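Local coordinates for protein 5-formaminoimidazole-4-carboxamide-1-(beta)-D-ribofuranosyl 5'-monophosphate synthetase (Methanocaldococcus jannaschii, PDB 2R7L) that catalyses the ATP- and formate-dependent formylation of the purine intermediate AICAR to FAICAR, without folates, as a homohexameric ATP-grasp ligase, at residues I149-V155 with Y166-T172; F70-K74 with F95-C99; F212-K217 with R342-E346. All coordinates share one frame; numbering follows the deposited sequence.

Interaction 1 (I149-V155 with Y166-T172); sequences IDGTVIV and YFIASST. With ATP (adenosine-5'-triphosphate), chain E.
Val155 covers one face of the Phe167 ring: its CB lies 4.1 Å from the centroid of that ring, close to the normal, while CG2 touches the rim at CE2. Chi1 of 69° sets Phe167 CG between the backbone N and the carbonyl carbon and swings the ring across to Val155 on the neighbouring strand, and Phe175 of helix 172-184 makes an edge-to-face pair with it. The Tyr166 ring has the ATP alpha-phosphate at its edge, where OH donates to O2A of ATP over 2.5 Å. A tyrosine suits this place, since its ring carbon CD2 touches Ile154 CD1 while its hydroxyl reaches a phosphate oxygen. Ile154 in turn packs on the adenine, CD1 being 3.7 Å from N9 of ATP.

Behind these groups two antiparallel strands pair through their backbones. Val153 N gives a bond of 2.8 Å to Ala169 O, answered by Ala169 N to Val153 O; Val155 N bonds to Phe167 O at 2.9 Å, and the return bond from Phe167 N is weak. The small Ala169 lets Val153 CG2 settle against its CB on the helix side. Farther along, Thr152 OG1 and Ser170 OG are hydrogen-bonded at 3.1 Å. A water bridges Ile149 O and Thr172 N. This is a beta hairpin of the ATP-grasp fold, whose nucleotide-facing side packs against adenine and alpha-phosphate.

Interaction 2 (F70-K74 with F95-C99); sequences FSDIK and FIAYC
The Phe70 and Tyr98 rings form a T-shaped pair that closes a seam within the DUF1246 region, where the 3-10 turn 70-74, between strand 63-66, an outer strand of the Rossmann-like parallel sheet, and helix 76-84, fits against helix 93-99. That helix also carries Ser94, a binding residue for AICAR, close to Tyr98. The knob is the root of Phe70. Its CB sits over the Tyr98 face, 3.5 Å from the ring centroid, in a CH-pi contact, and its own ring turns its edge, at CD1, to the same Tyr98 face, with centroids 5.0 Å apart and planes at 87°. A broad flat ring serves well here because one face can receive both the methylene and the edge of the phenylalanine. The hydroxyl of Tyr98 lies beyond this packing and bonds to Arg51.

Ile73 supplies the second bump. With chi1 of 74°, CG1 lies between the backbone N and the carbonyl carbon, and the extended branch drives CD1 into the hollow between Phe95, Cys99 CB and Tyr98 CB. The slim cysteine lets the methyl enter. At the margin, Lys74 CB passes by Cys99, while its tail bends back to Ser71 O in a weak bond. Ile73 CD1 comes closest to the Phe95 ring at its CD1, 3.5 Å away.

Interaction 3 (F212-K217 with R342-E346); sequences FYSPLK and RIARE
Strand 212-214 and helix segment 342-346 run nearly parallel, their axes 10.4 Å apart and 9° from alignment, so that long side chains must span the gap. Phe212 fills it with its ring. Arg342 CG stands over the centre of one ring face, 3.8 Å from the centroid, and the arginine, bent at chi2, then carries its guanidinium across the same ring, with the two planes inclined by 33°. At the ring's rim, Glu346 reaches in with CB and CG, and Ile343 CG1 touches CE1.

The guanidinium is also tied to its helix neighbour one turn on: NH1 and NH2 of Arg342 both grip Glu346 OE1, each at 2.8 Å, in an end-on salt bridge that leaves OE2 for the strand. Within the ATP-grasp region this joins the end of strand 205-214, part of an antiparallel sheet, to the late helix 339-353. Ser214 OG is modelled 2.4 Å from Glu346 OE2, a hydrogen bond whose exact length is doubtful. The same oxygen accepts from Lys217 N at 3.0 Å, the ST motif that turns the chain after the strand. Serine's short hydroxyl side chain can face OE2 and still take this backbone bond. Pro215 CD and Leu216 CG press on OE2, so it has apolar neighbours beside its serine partner. Lys217 and Arg342 bring like charges near each other, but Glu221 on strand 219-230 forms salt bridges with both, through Arg342 NE and Lys217 NZ.

Overall arrangement
Interactions 2 and 3 lie on different family regions, with centres about 25 Å apart, and interaction 1 is about 35 and 41 Å from them, centre to centre; none touches another or shares a helix or strand. Interaction 3 is the buried one, and there charged groups are paired with each other and packed round an aromatic ring. Interaction 2, partly buried, depends on apolar shape, with the side chain of its tyrosine about 5 Å from the bound AICAR at the nearest atoms. Interaction 1, also partly buried, is chiefly backbone pairing within a hairpin, lies next to ATP and is touched by a second subunit. Interaction 3 meets a third subunit, whereas no other chain touches interaction 2.

Interaction 1 (I149-V155 with Y166-T172)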
loop_
_atom_site.group_PDB
_atom_site.type_symbol
_atom_site.label_atom_id
_atom_site.label_comp_id
_atom_site.label_asym_id
_atom_site.label_seq_id
_atom_site.Cartn_x
_atom_site.Cartn_y
_atom_site.Cartn_z
ATOM N N ILE A 149 -0.605 48.008 31.702
ATOM C CA ILE A 149 0.565 47.207 31.345
ATOM C C ILE A 149 1.526 47.098 32.523
ATOM O O ILE A 149 2.013 48.108 33.028
ATOM C CB ILE A 149 1.341 47.815 30.154
ATOM C CG1 ILE A 149 0.600 47.635 28.832
ATOM C CG2 ILE A 149 2.695 47.148 30.021
ATOM C CD1 ILE A 149 -0.887 47.715 28.921
ATOM N N ASP A 150 1.795 45.874 32.961
ATOM C CA ASP A 150 2.720 45.635 34.065
ATOM C C ASP A 150 3.721 44.550 33.682
ATOM O O ASP A 150 4.468 44.047 34.519
ATOM C CB ASP A 150 1.951 45.220 35.319
ATOM C CG ASP A 150 1.168 43.930 35.126
ATOM O OD1 ASP A 150 1.213 43.361 34.015
ATOM O OD2 ASP A 150 0.506 43.482 36.084
ATOM N N GLY A 151 3.717 44.181 32.409
ATOM C CA GLY A 151 4.629 43.166 31.901
ATOM C C GLY A 151 4.761 43.324 30.404
ATOM O O GLY A 151 4.372 44.348 29.848
ATOM N N THR A 152 5.309 42.313 29.744
ATOM C CA THR A 152 5.415 42.355 28.299
ATOM C C THR A 152 4.059 41.986 27.704
ATOM O O THR A 152 3.397 41.048 28.157
ATOM C CB THR A 152 6.532 41.429 27.778
ATOM O OG1 THR A 152 7.753 41.747 28.454
ATOM C CG2 THR A 152 6.742 41.619 26.281
ATOM N N VAL A 153 3.627 42.753 26.714
ATOM C CA VAL A 153 2.340 42.510 26.098
ATOM C C VAL A 153 2.476 42.518 24.590
ATOM O O VAL A 153 3.432 43.081 24.047
ATOM C CB VAL A 153 1.279 43.564 26.519
ATOM C CG1 VAL A 153 0.958 43.451 28.001
ATOM C CG2 VAL A 153 1.739 44.966 26.171
ATOM N N ILE A 154 1.523 41.880 23.915
ATOM C CA ILE A 154 1.409 42.014 22.472
ATOM C C ILE A 154 0.134 42.794 22.187
ATOM O O ILE A 154 -0.875 42.630 22.878
ATOM C CB ILE A 154 1.413 40.635 21.748
ATOM C CG1 ILE A 154 1.386 40.813 20.225
ATOM C CG2 ILE A 154 0.259 39.779 22.220
ATOM C CD1 ILE A 154 1.761 39.554 19.446
ATOM N N VAL A 155 0.186 43.665 21.188
ATOM C CA VAL A 155 -0.962 44.504 20.881
ATOM C C VAL A 155 -1.459 44.243 19.467
ATOM O O VAL A 155 -0.713 44.399 18.499
ATOM C CB VAL A 155 -0.648 46.010 21.068
ATOM C CG1 VAL A 155 -1.926 46.820 20.980
ATOM C CG2 VAL A 155 0.032 46.248 22.413
ATOM N N TYR A 166 0.870 44.701 14.354
ATOM C CA TYR A 166 1.143 44.287 15.727
ATOM C C TYR A 166 2.399 44.941 16.303
ATOM O O TYR A 166 3.282 45.381 15.562
ATOM C CB TYR A 166 1.300 42.761 15.785
ATOM C CG TYR A 166 0.026 41.973 15.534
ATOM C CD1 TYR A 166 -0.999 42.492 14.748
ATOM C CD2 TYR A 166 -0.139 40.699 16.063
ATOM C CE1 TYR A 166 -2.163 41.774 14.514
ATOM C CE2 TYR A 166 -1.297 39.968 15.833
ATOM C CZ TYR A 166 -2.305 40.511 15.057
ATOM O OH TYR A 166 -3.461 39.795 14.824
ATOM N N PHE A 167 2.472 45.011 17.628
ATOM C CA PHE A 167 3.720 45.394 18.293
ATOM C C PHE A 167 3.795 44.888 19.723
ATOM O O PHE A 167 2.782 44.494 20.314
ATOM C CB PHE A 167 4.005 46.912 18.198
ATOM C CG PHE A 167 3.056 47.782 18.991
ATOM C CD1 PHE A 167 2.053 48.496 18.349
ATOM C CD2 PHE A 167 3.191 47.914 20.372
ATOM C CE1 PHE A 167 1.190 49.309 19.071
ATOM C CE2 PHE A 167 2.330 48.722 21.101
ATOM C CZ PHE A 167 1.327 49.420 20.450
ATOM N N ILE A 168 5.011 44.881 20.256
ATOM C CA ILE A 168 5.281 44.421 21.614
ATOM C C ILE A 168 5.610 45.619 22.503
ATOM O O ILE A 168 6.324 46.533 22.084
ATOM C CB ILE A 168 6.489 43.454 21.633
ATOM C CG1 ILE A 168 6.203 42.230 20.754
ATOM C CG2 ILE A 168 6.850 43.056 23.070
ATOM C CD1 ILE A 168 7.423 41.402 20.440
ATOM N N ALA A 169 5.092 45.614 23.726
ATOM C CA ALA A 169 5.361 46.693 24.663
ATOM C C ALA A 169 5.642 46.136 26.045
ATOM O O ALA A 169 5.072 45.122 26.439
ATOM C CB ALA A 169 4.186 47.667 24.705
ATOM N N SER A 170 6.526 46.797 26.787
ATOM C CA SER A 170 6.802 46.394 28.165
ATOM C C SER A 170 6.431 47.466 29.198
ATOM O O SER A 170 6.649 47.281 30.397
ATOM C CB SER A 170 8.260 45.953 28.332
ATOM O OG SER A 170 8.470 44.657 27.783
ATOM N N SER A 171 5.852 48.570 28.729
ATOM C CA SER A 171 5.355 49.625 29.614
ATOM C C SER A 171 4.310 50.473 28.909
ATOM O O SER A 171 4.175 50.427 27.682
ATOM C CB SER A 171 6.497 50.527 30.091
ATOM O OG SER A 171 7.108 51.196 28.995
ATOM N N THR A 172 3.580 51.264 29.690
ATOM C CA THR A 172 2.622 52.210 29.133
ATOM C C THR A 172 3.329 53.177 28.191
ATOM O O THR A 172 2.868 53.427 27.074
ATOM C CB THR A 172 1.909 52.996 30.245
ATOM O OG1 THR A 172 1.347 52.078 31.190
ATOM C CG2 THR A 172 0.800 53.858 29.662
HETATM P PG ATP E . -3.434 33.638 11.682
HETATM O O1G ATP E . -4.729 33.228 11.016
HETATM O O2G ATP E . -2.847 32.587 12.603
HETATM O O3G ATP E . -2.434 34.251 10.730
HETATM P PB ATP E . -4.700 34.670 14.018
HETATM O O1B ATP E . -5.210 33.252 14.092
HETATM O O2B ATP E . -5.698 35.802 14.129
HETATM O O3B ATP E . -3.863 34.871 12.647
HETATM P PA ATP E . -3.122 36.197 15.879
HETATM O O1A ATP E . -3.812 36.325 17.212
HETATM O O2A ATP E . -3.154 37.300 14.855
HETATM O O3A ATP E . -3.600 34.806 15.195
HETATM O "O5'" ATP E . -1.585 35.871 16.187
HETATM C "C5'" ATP E . -0.613 36.064 15.173
HETATM C "C4'" ATP E . 0.737 35.662 15.743
HETATM O "O4'" ATP E . 1.126 36.562 16.787
HETATM C "C3'" ATP E . 0.717 34.286 16.385
HETATM O "O3'" ATP E . 0.957 33.245 15.432
HETATM C "C2'" ATP E . 1.820 34.385 17.420
HETATM O "O2'" ATP E . 3.086 34.096 16.828
HETATM C "C1'" ATP E . 1.799 35.852 17.832
HETATM N N9 ATP E . 0.988 35.963 19.059
HETATM C C8 ATP E . -0.351 36.113 19.085
HETATM N N7 ATP E . -0.805 36.169 20.361
HETATM C C5 ATP E . 0.262 36.071 21.176
HETATM C C6 ATP E . 0.484 36.075 22.639
HETATM N N6 ATP E . -0.550 36.194 23.508
HETATM N N1 ATP E . 1.752 35.936 23.072
HETATM C C2 ATP E . 2.791 35.809 22.216
HETATM N N3 ATP E . 2.660 35.808 20.880
HETATM C C4 ATP E . 1.442 35.920 20.311
HETATM O O HOH W 1 3.882 50.220 32.402
#

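Interaction 2 (F70-K74 with F95-C99)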
loop_
_atom_site.group_PDB
_atom_site.type_symbol
_atom_site.label_atom_id
_atom_site.label_comp_id
_atom_site.label_asym_id
_atom_site.label_seq_id
_atom_site.Cartn_x
_atom_site.Cartn_y
_atom_site.Cartn_z
ATOM N N PHE A 70 -13.531 36.021 -6.581
ATOM C CA PHE A 70 -14.001 35.112 -5.536
ATOM C C PHE A 70 -15.167 35.698 -4.756
ATOM O O PHE A 70 -15.858 34.988 -4.025
ATOM C CB PHE A 70 -12.877 34.711 -4.573
ATOM C CG PHE A 70 -11.911 33.701 -5.136
ATOM C CD1 PHE A 70 -10.730 33.412 -4.472
ATOM C CD2 PHE A 70 -12.171 33.056 -6.337
ATOM C CE1 PHE A 70 -9.834 32.487 -4.983
ATOM C CE2 PHE A 70 -11.275 32.129 -6.853
ATOM C CZ PHE A 70 -10.107 31.847 -6.177
ATOM N N SER A 71 -15.386 36.999 -4.906
ATOM C CA SER A 71 -16.488 37.644 -4.212
ATOM C C SER A 71 -17.833 37.159 -4.757
ATOM O O SER A 71 -18.845 37.202 -4.058
ATOM C CB SER A 71 -16.372 39.162 -4.325
ATOM O OG SER A 71 -16.993 39.784 -3.216
ATOM N N ASP A 72 -17.826 36.677 -5.998
ATOM C CA ASP A 72 -19.048 36.238 -6.675
ATOM C C ASP A 72 -19.658 34.960 -6.102
ATOM O O ASP A 72 -20.815 34.646 -6.378
ATOM C CB ASP A 72 -18.790 36.055 -8.170
ATOM C CG ASP A 72 -18.397 37.344 -8.849
ATOM O OD1 ASP A 72 -18.824 38.417 -8.378
ATOM O OD2 ASP A 72 -17.659 37.289 -9.855
ATOM N N ILE A 73 -18.887 34.229 -5.303
ATOM C CA ILE A 73 -19.334 32.932 -4.800
ATOM C C ILE A 73 -20.576 33.026 -3.913
ATOM O O ILE A 73 -21.169 32.007 -3.547
ATOM C CB ILE A 73 -18.204 32.186 -4.067
ATOM C CG1 ILE A 73 -17.945 32.806 -2.693
ATOM C CG2 ILE A 73 -16.948 32.204 -4.912
ATOM C CD1 ILE A 73 -16.755 32.206 -1.968
ATOM N N LYS A 74 -20.966 34.249 -3.569
ATOM C CA LYS A 74 -22.215 34.469 -2.846
ATOM C C LYS A 74 -23.389 34.546 -3.822
ATOM O O LYS A 74 -24.528 34.264 -3.455
ATOM C CB LYS A 74 -22.144 35.750 -2.013
ATOM C CG LYS A 74 -21.652 36.954 -2.792
ATOM C CD LYS A 74 -22.047 38.260 -2.127
ATOM C CE LYS A 74 -21.263 39.418 -2.715
ATOM N NZ LYS A 74 -21.237 39.356 -4.202
ATOM N N PHE A 95 -12.969 31.024 2.221
ATOM C CA PHE A 95 -14.339 30.933 1.745
ATOM C C PHE A 95 -15.247 31.861 2.538
ATOM O O PHE A 95 -16.026 32.621 1.963
ATOM C CB PHE A 95 -14.868 29.503 1.832
ATOM C CG PHE A 95 -16.350 29.404 1.624
ATOM C CD1 PHE A 95 -16.896 29.580 0.358
ATOM C CD2 PHE A 95 -17.199 29.158 2.688
ATOM C CE1 PHE A 95 -18.257 29.504 0.158
ATOM C CE2 PHE A 95 -18.564 29.084 2.500
ATOM C CZ PHE A 95 -19.094 29.254 1.232
ATOM N N ILE A 96 -15.155 31.777 3.860
ATOM C CA ILE A 96 -15.944 32.629 4.731
ATOM C C ILE A 96 -15.639 34.104 4.464
ATOM O O ILE A 96 -16.542 34.942 4.452
ATOM C CB ILE A 96 -15.713 32.271 6.202
ATOM C CG1 ILE A 96 -16.093 30.809 6.435
ATOM C CG2 ILE A 96 -16.523 33.182 7.109
ATOM C CD1 ILE A 96 -15.709 30.274 7.801
ATOM N N ALA A 97 -14.370 34.410 4.208
ATOM C CA ALA A 97 -13.952 35.778 3.925
ATOM C C ALA A 97 -14.492 36.298 2.598
ATOM O O ALA A 97 -15.097 37.367 2.551
ATOM C CB ALA A 97 -12.433 35.897 3.960
ATOM N N TYR A 98 -14.260 35.550 1.522
ATOM C CA TYR A 98 -14.655 35.991 0.184
ATOM C C TYR A 98 -16.171 35.990 -0.008
ATOM O O TYR A 98 -16.713 36.800 -0.761
ATOM C CB TYR A 98 -14.011 35.116 -0.884
ATOM C CG TYR A 98 -12.609 35.511 -1.285
ATOM C CD1 TYR A 98 -11.532 34.662 -1.050
ATOM C CD2 TYR A 98 -12.362 36.718 -1.925
ATOM C CE1 TYR A 98 -10.251 35.008 -1.431
ATOM C CE2 TYR A 98 -11.080 37.073 -2.310
ATOM C CZ TYR A 98 -10.029 36.213 -2.058
ATOM O OH TYR A 98 -8.754 36.557 -2.436
ATOM N N CYS A 99 -16.848 35.069 0.665
ATOM C CA CYS A 99 -18.298 34.969 0.573
ATOM C C CYS A 99 -18.952 36.035 1.446
ATOM O O CYS A 99 -19.918 36.679 1.039
ATOM C CB CYS A 99 -18.756 33.571 1.007
ATOM S SG CYS A 99 -20.532 33.247 0.884
#

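Interaction 3 (F212-K217 with R342-E346)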
loop_
_atom_site.group_PDB
_atom_site.type_symbol
_atom_site.label_atom_id
_atom_site.label_comp_id
_atom_site.label_asym_id
_atom_site.label_seq_id
_atom_site.Cartn_x
_atom_site.Cartn_y
_atom_site.Cartn_z
ATOM N N PHE A 212 -10.503 16.882 15.484
ATOM C CA PHE A 212 -11.708 16.572 14.727
ATOM C C PHE A 212 -12.734 16.011 15.698
ATOM O O PHE A 212 -12.466 15.011 16.369
ATOM C CB PHE A 212 -11.424 15.542 13.624
ATOM C CG PHE A 212 -12.586 15.319 12.685
ATOM C CD1 PHE A 212 -12.717 16.076 11.541
ATOM C CD2 PHE A 212 -13.559 14.368 12.965
ATOM C CE1 PHE A 212 -13.784 15.879 10.671
ATOM C CE2 PHE A 212 -14.631 14.175 12.102
ATOM C CZ PHE A 212 -14.742 14.939 10.956
ATOM N N TYR A 213 -13.884 16.675 15.810
ATOM C CA TYR A 213 -14.998 16.103 16.565
ATOM C C TYR A 213 -15.917 15.344 15.619
ATOM O O TYR A 213 -16.478 15.916 14.682
ATOM C CB TYR A 213 -15.821 17.154 17.328
ATOM C CG TYR A 213 -17.019 16.518 18.020
ATOM C CD1 TYR A 213 -16.851 15.727 19.145
ATOM C CD2 TYR A 213 -18.306 16.669 17.517
ATOM C CE1 TYR A 213 -17.944 15.121 19.770
ATOM C CE2 TYR A 213 -19.392 16.068 18.132
ATOM C CZ TYR A 213 -19.204 15.300 19.253
ATOM O OH TYR A 213 -20.295 14.704 19.864
ATOM N N SER A 214 -16.056 14.053 15.871
ATOM C CA SER A 214 -16.949 13.226 15.089
ATOM C C SER A 214 -18.285 13.117 15.805
ATOM O O SER A 214 -18.365 12.481 16.852
ATOM C CB SER A 214 -16.355 11.831 14.926
ATOM O OG SER A 214 -17.331 10.957 14.392
ATOM N N PRO A 215 -19.333 13.727 15.237
ATOM C CA PRO A 215 -20.686 13.656 15.786
ATOM C C PRO A 215 -21.232 12.233 15.695
ATOM O O PRO A 215 -22.040 11.826 16.534
ATOM C CB PRO A 215 -21.503 14.587 14.875
ATOM C CG PRO A 215 -20.529 15.296 14.014
ATOM C CD PRO A 215 -19.266 14.514 13.997
ATOM N N LEU A 216 -20.786 11.482 14.687
ATOM C CA LEU A 216 -21.198 10.086 14.529
ATOM C C LEU A 216 -20.637 9.226 15.652
ATOM O O LEU A 216 -21.328 8.358 16.178
ATOM C CB LEU A 216 -20.759 9.524 13.178
ATOM C CG LEU A 216 -20.999 10.351 11.915
ATOM C CD1 LEU A 216 -20.644 9.531 10.689
ATOM C CD2 LEU A 216 -22.424 10.859 11.824
ATOM N N LYS A 217 -19.382 9.464 16.019
ATOM C CA LYS A 217 -18.744 8.669 17.072
ATOM C C LYS A 217 -18.800 9.335 18.445
ATOM O O LYS A 217 -18.443 8.718 19.448
ATOM C CB LYS A 217 -17.285 8.374 16.719
ATOM C CG LYS A 217 -17.103 7.497 15.492
ATOM C CD LYS A 217 -15.681 6.977 15.402
ATOM C CE LYS A 217 -14.696 8.088 15.082
ATOM N NZ LYS A 217 -13.320 7.554 14.844
ATOM N N ARG A 342 -10.199 13.118 6.365
ATOM C CA ARG A 342 -10.987 12.860 7.571
ATOM C C ARG A 342 -12.367 13.518 7.505
ATOM O O ARG A 342 -13.356 12.956 7.974
ATOM C CB ARG A 342 -10.245 13.343 8.817
ATOM C CG ARG A 342 -10.983 13.054 10.121
ATOM C CD ARG A 342 -11.133 11.569 10.335
ATOM N NE ARG A 342 -12.047 11.218 11.423
ATOM C CZ ARG A 342 -13.362 11.067 11.276
ATOM N NH1 ARG A 342 -13.931 11.259 10.086
ATOM N NH2 ARG A 342 -14.113 10.735 12.325
ATOM N N ILE A 343 -12.427 14.709 6.925
ATOM C CA ILE A 343 -13.708 15.375 6.687
ATOM C C ILE A 343 -14.550 14.542 5.704
ATOM O O ILE A 343 -15.692 14.191 5.997
ATOM C CB ILE A 343 -13.497 16.811 6.149
ATOM C CG1 ILE A 343 -12.944 17.719 7.256
ATOM C CG2 ILE A 343 -14.787 17.381 5.561
ATOM C CD1 ILE A 343 -12.302 18.990 6.744
ATOM N N ALA A 344 -13.955 14.204 4.560
ATOM C CA ALA A 344 -14.618 13.424 3.507
ATOM C C ALA A 344 -15.169 12.099 4.016
ATOM O O ALA A 344 -16.259 11.684 3.642
ATOM C CB ALA A 344 -13.674 13.184 2.365
ATOM N N ARG A 345 -14.408 11.447 4.882
ATOM C CA ARG A 345 -14.811 10.184 5.447
ATOM C C ARG A 345 -16.059 10.328 6.313
ATOM O O ARG A 345 -16.963 9.498 6.243
ATOM C CB ARG A 345 -13.662 9.594 6.262
ATOM C CG ARG A 345 -14.061 8.405 7.098
ATOM C CD ARG A 345 -12.827 7.649 7.517
ATOM N NE ARG A 345 -11.955 7.443 6.366
ATOM C CZ ARG A 345 -10.668 7.124 6.444
ATOM N NH1 ARG A 345 -10.087 6.983 7.628
ATOM N NH2 ARG A 345 -9.962 6.962 5.334
ATOM N N GLU A 346 -16.102 11.375 7.133
ATOM C CA GLU A 346 -17.263 11.625 7.976
ATOM C C GLU A 346 -18.468 11.841 7.074
ATOM O O GLU A 346 -19.558 11.371 7.364
ATOM C CB GLU A 346 -17.045 12.831 8.903
ATOM C CG GLU A 346 -17.955 12.864 10.158
ATOM C CD GLU A 346 -17.521 11.881 11.232
ATOM O OE1 GLU A 346 -16.588 11.080 10.981
ATOM O OE2 GLU A 346 -18.107 11.903 12.340
#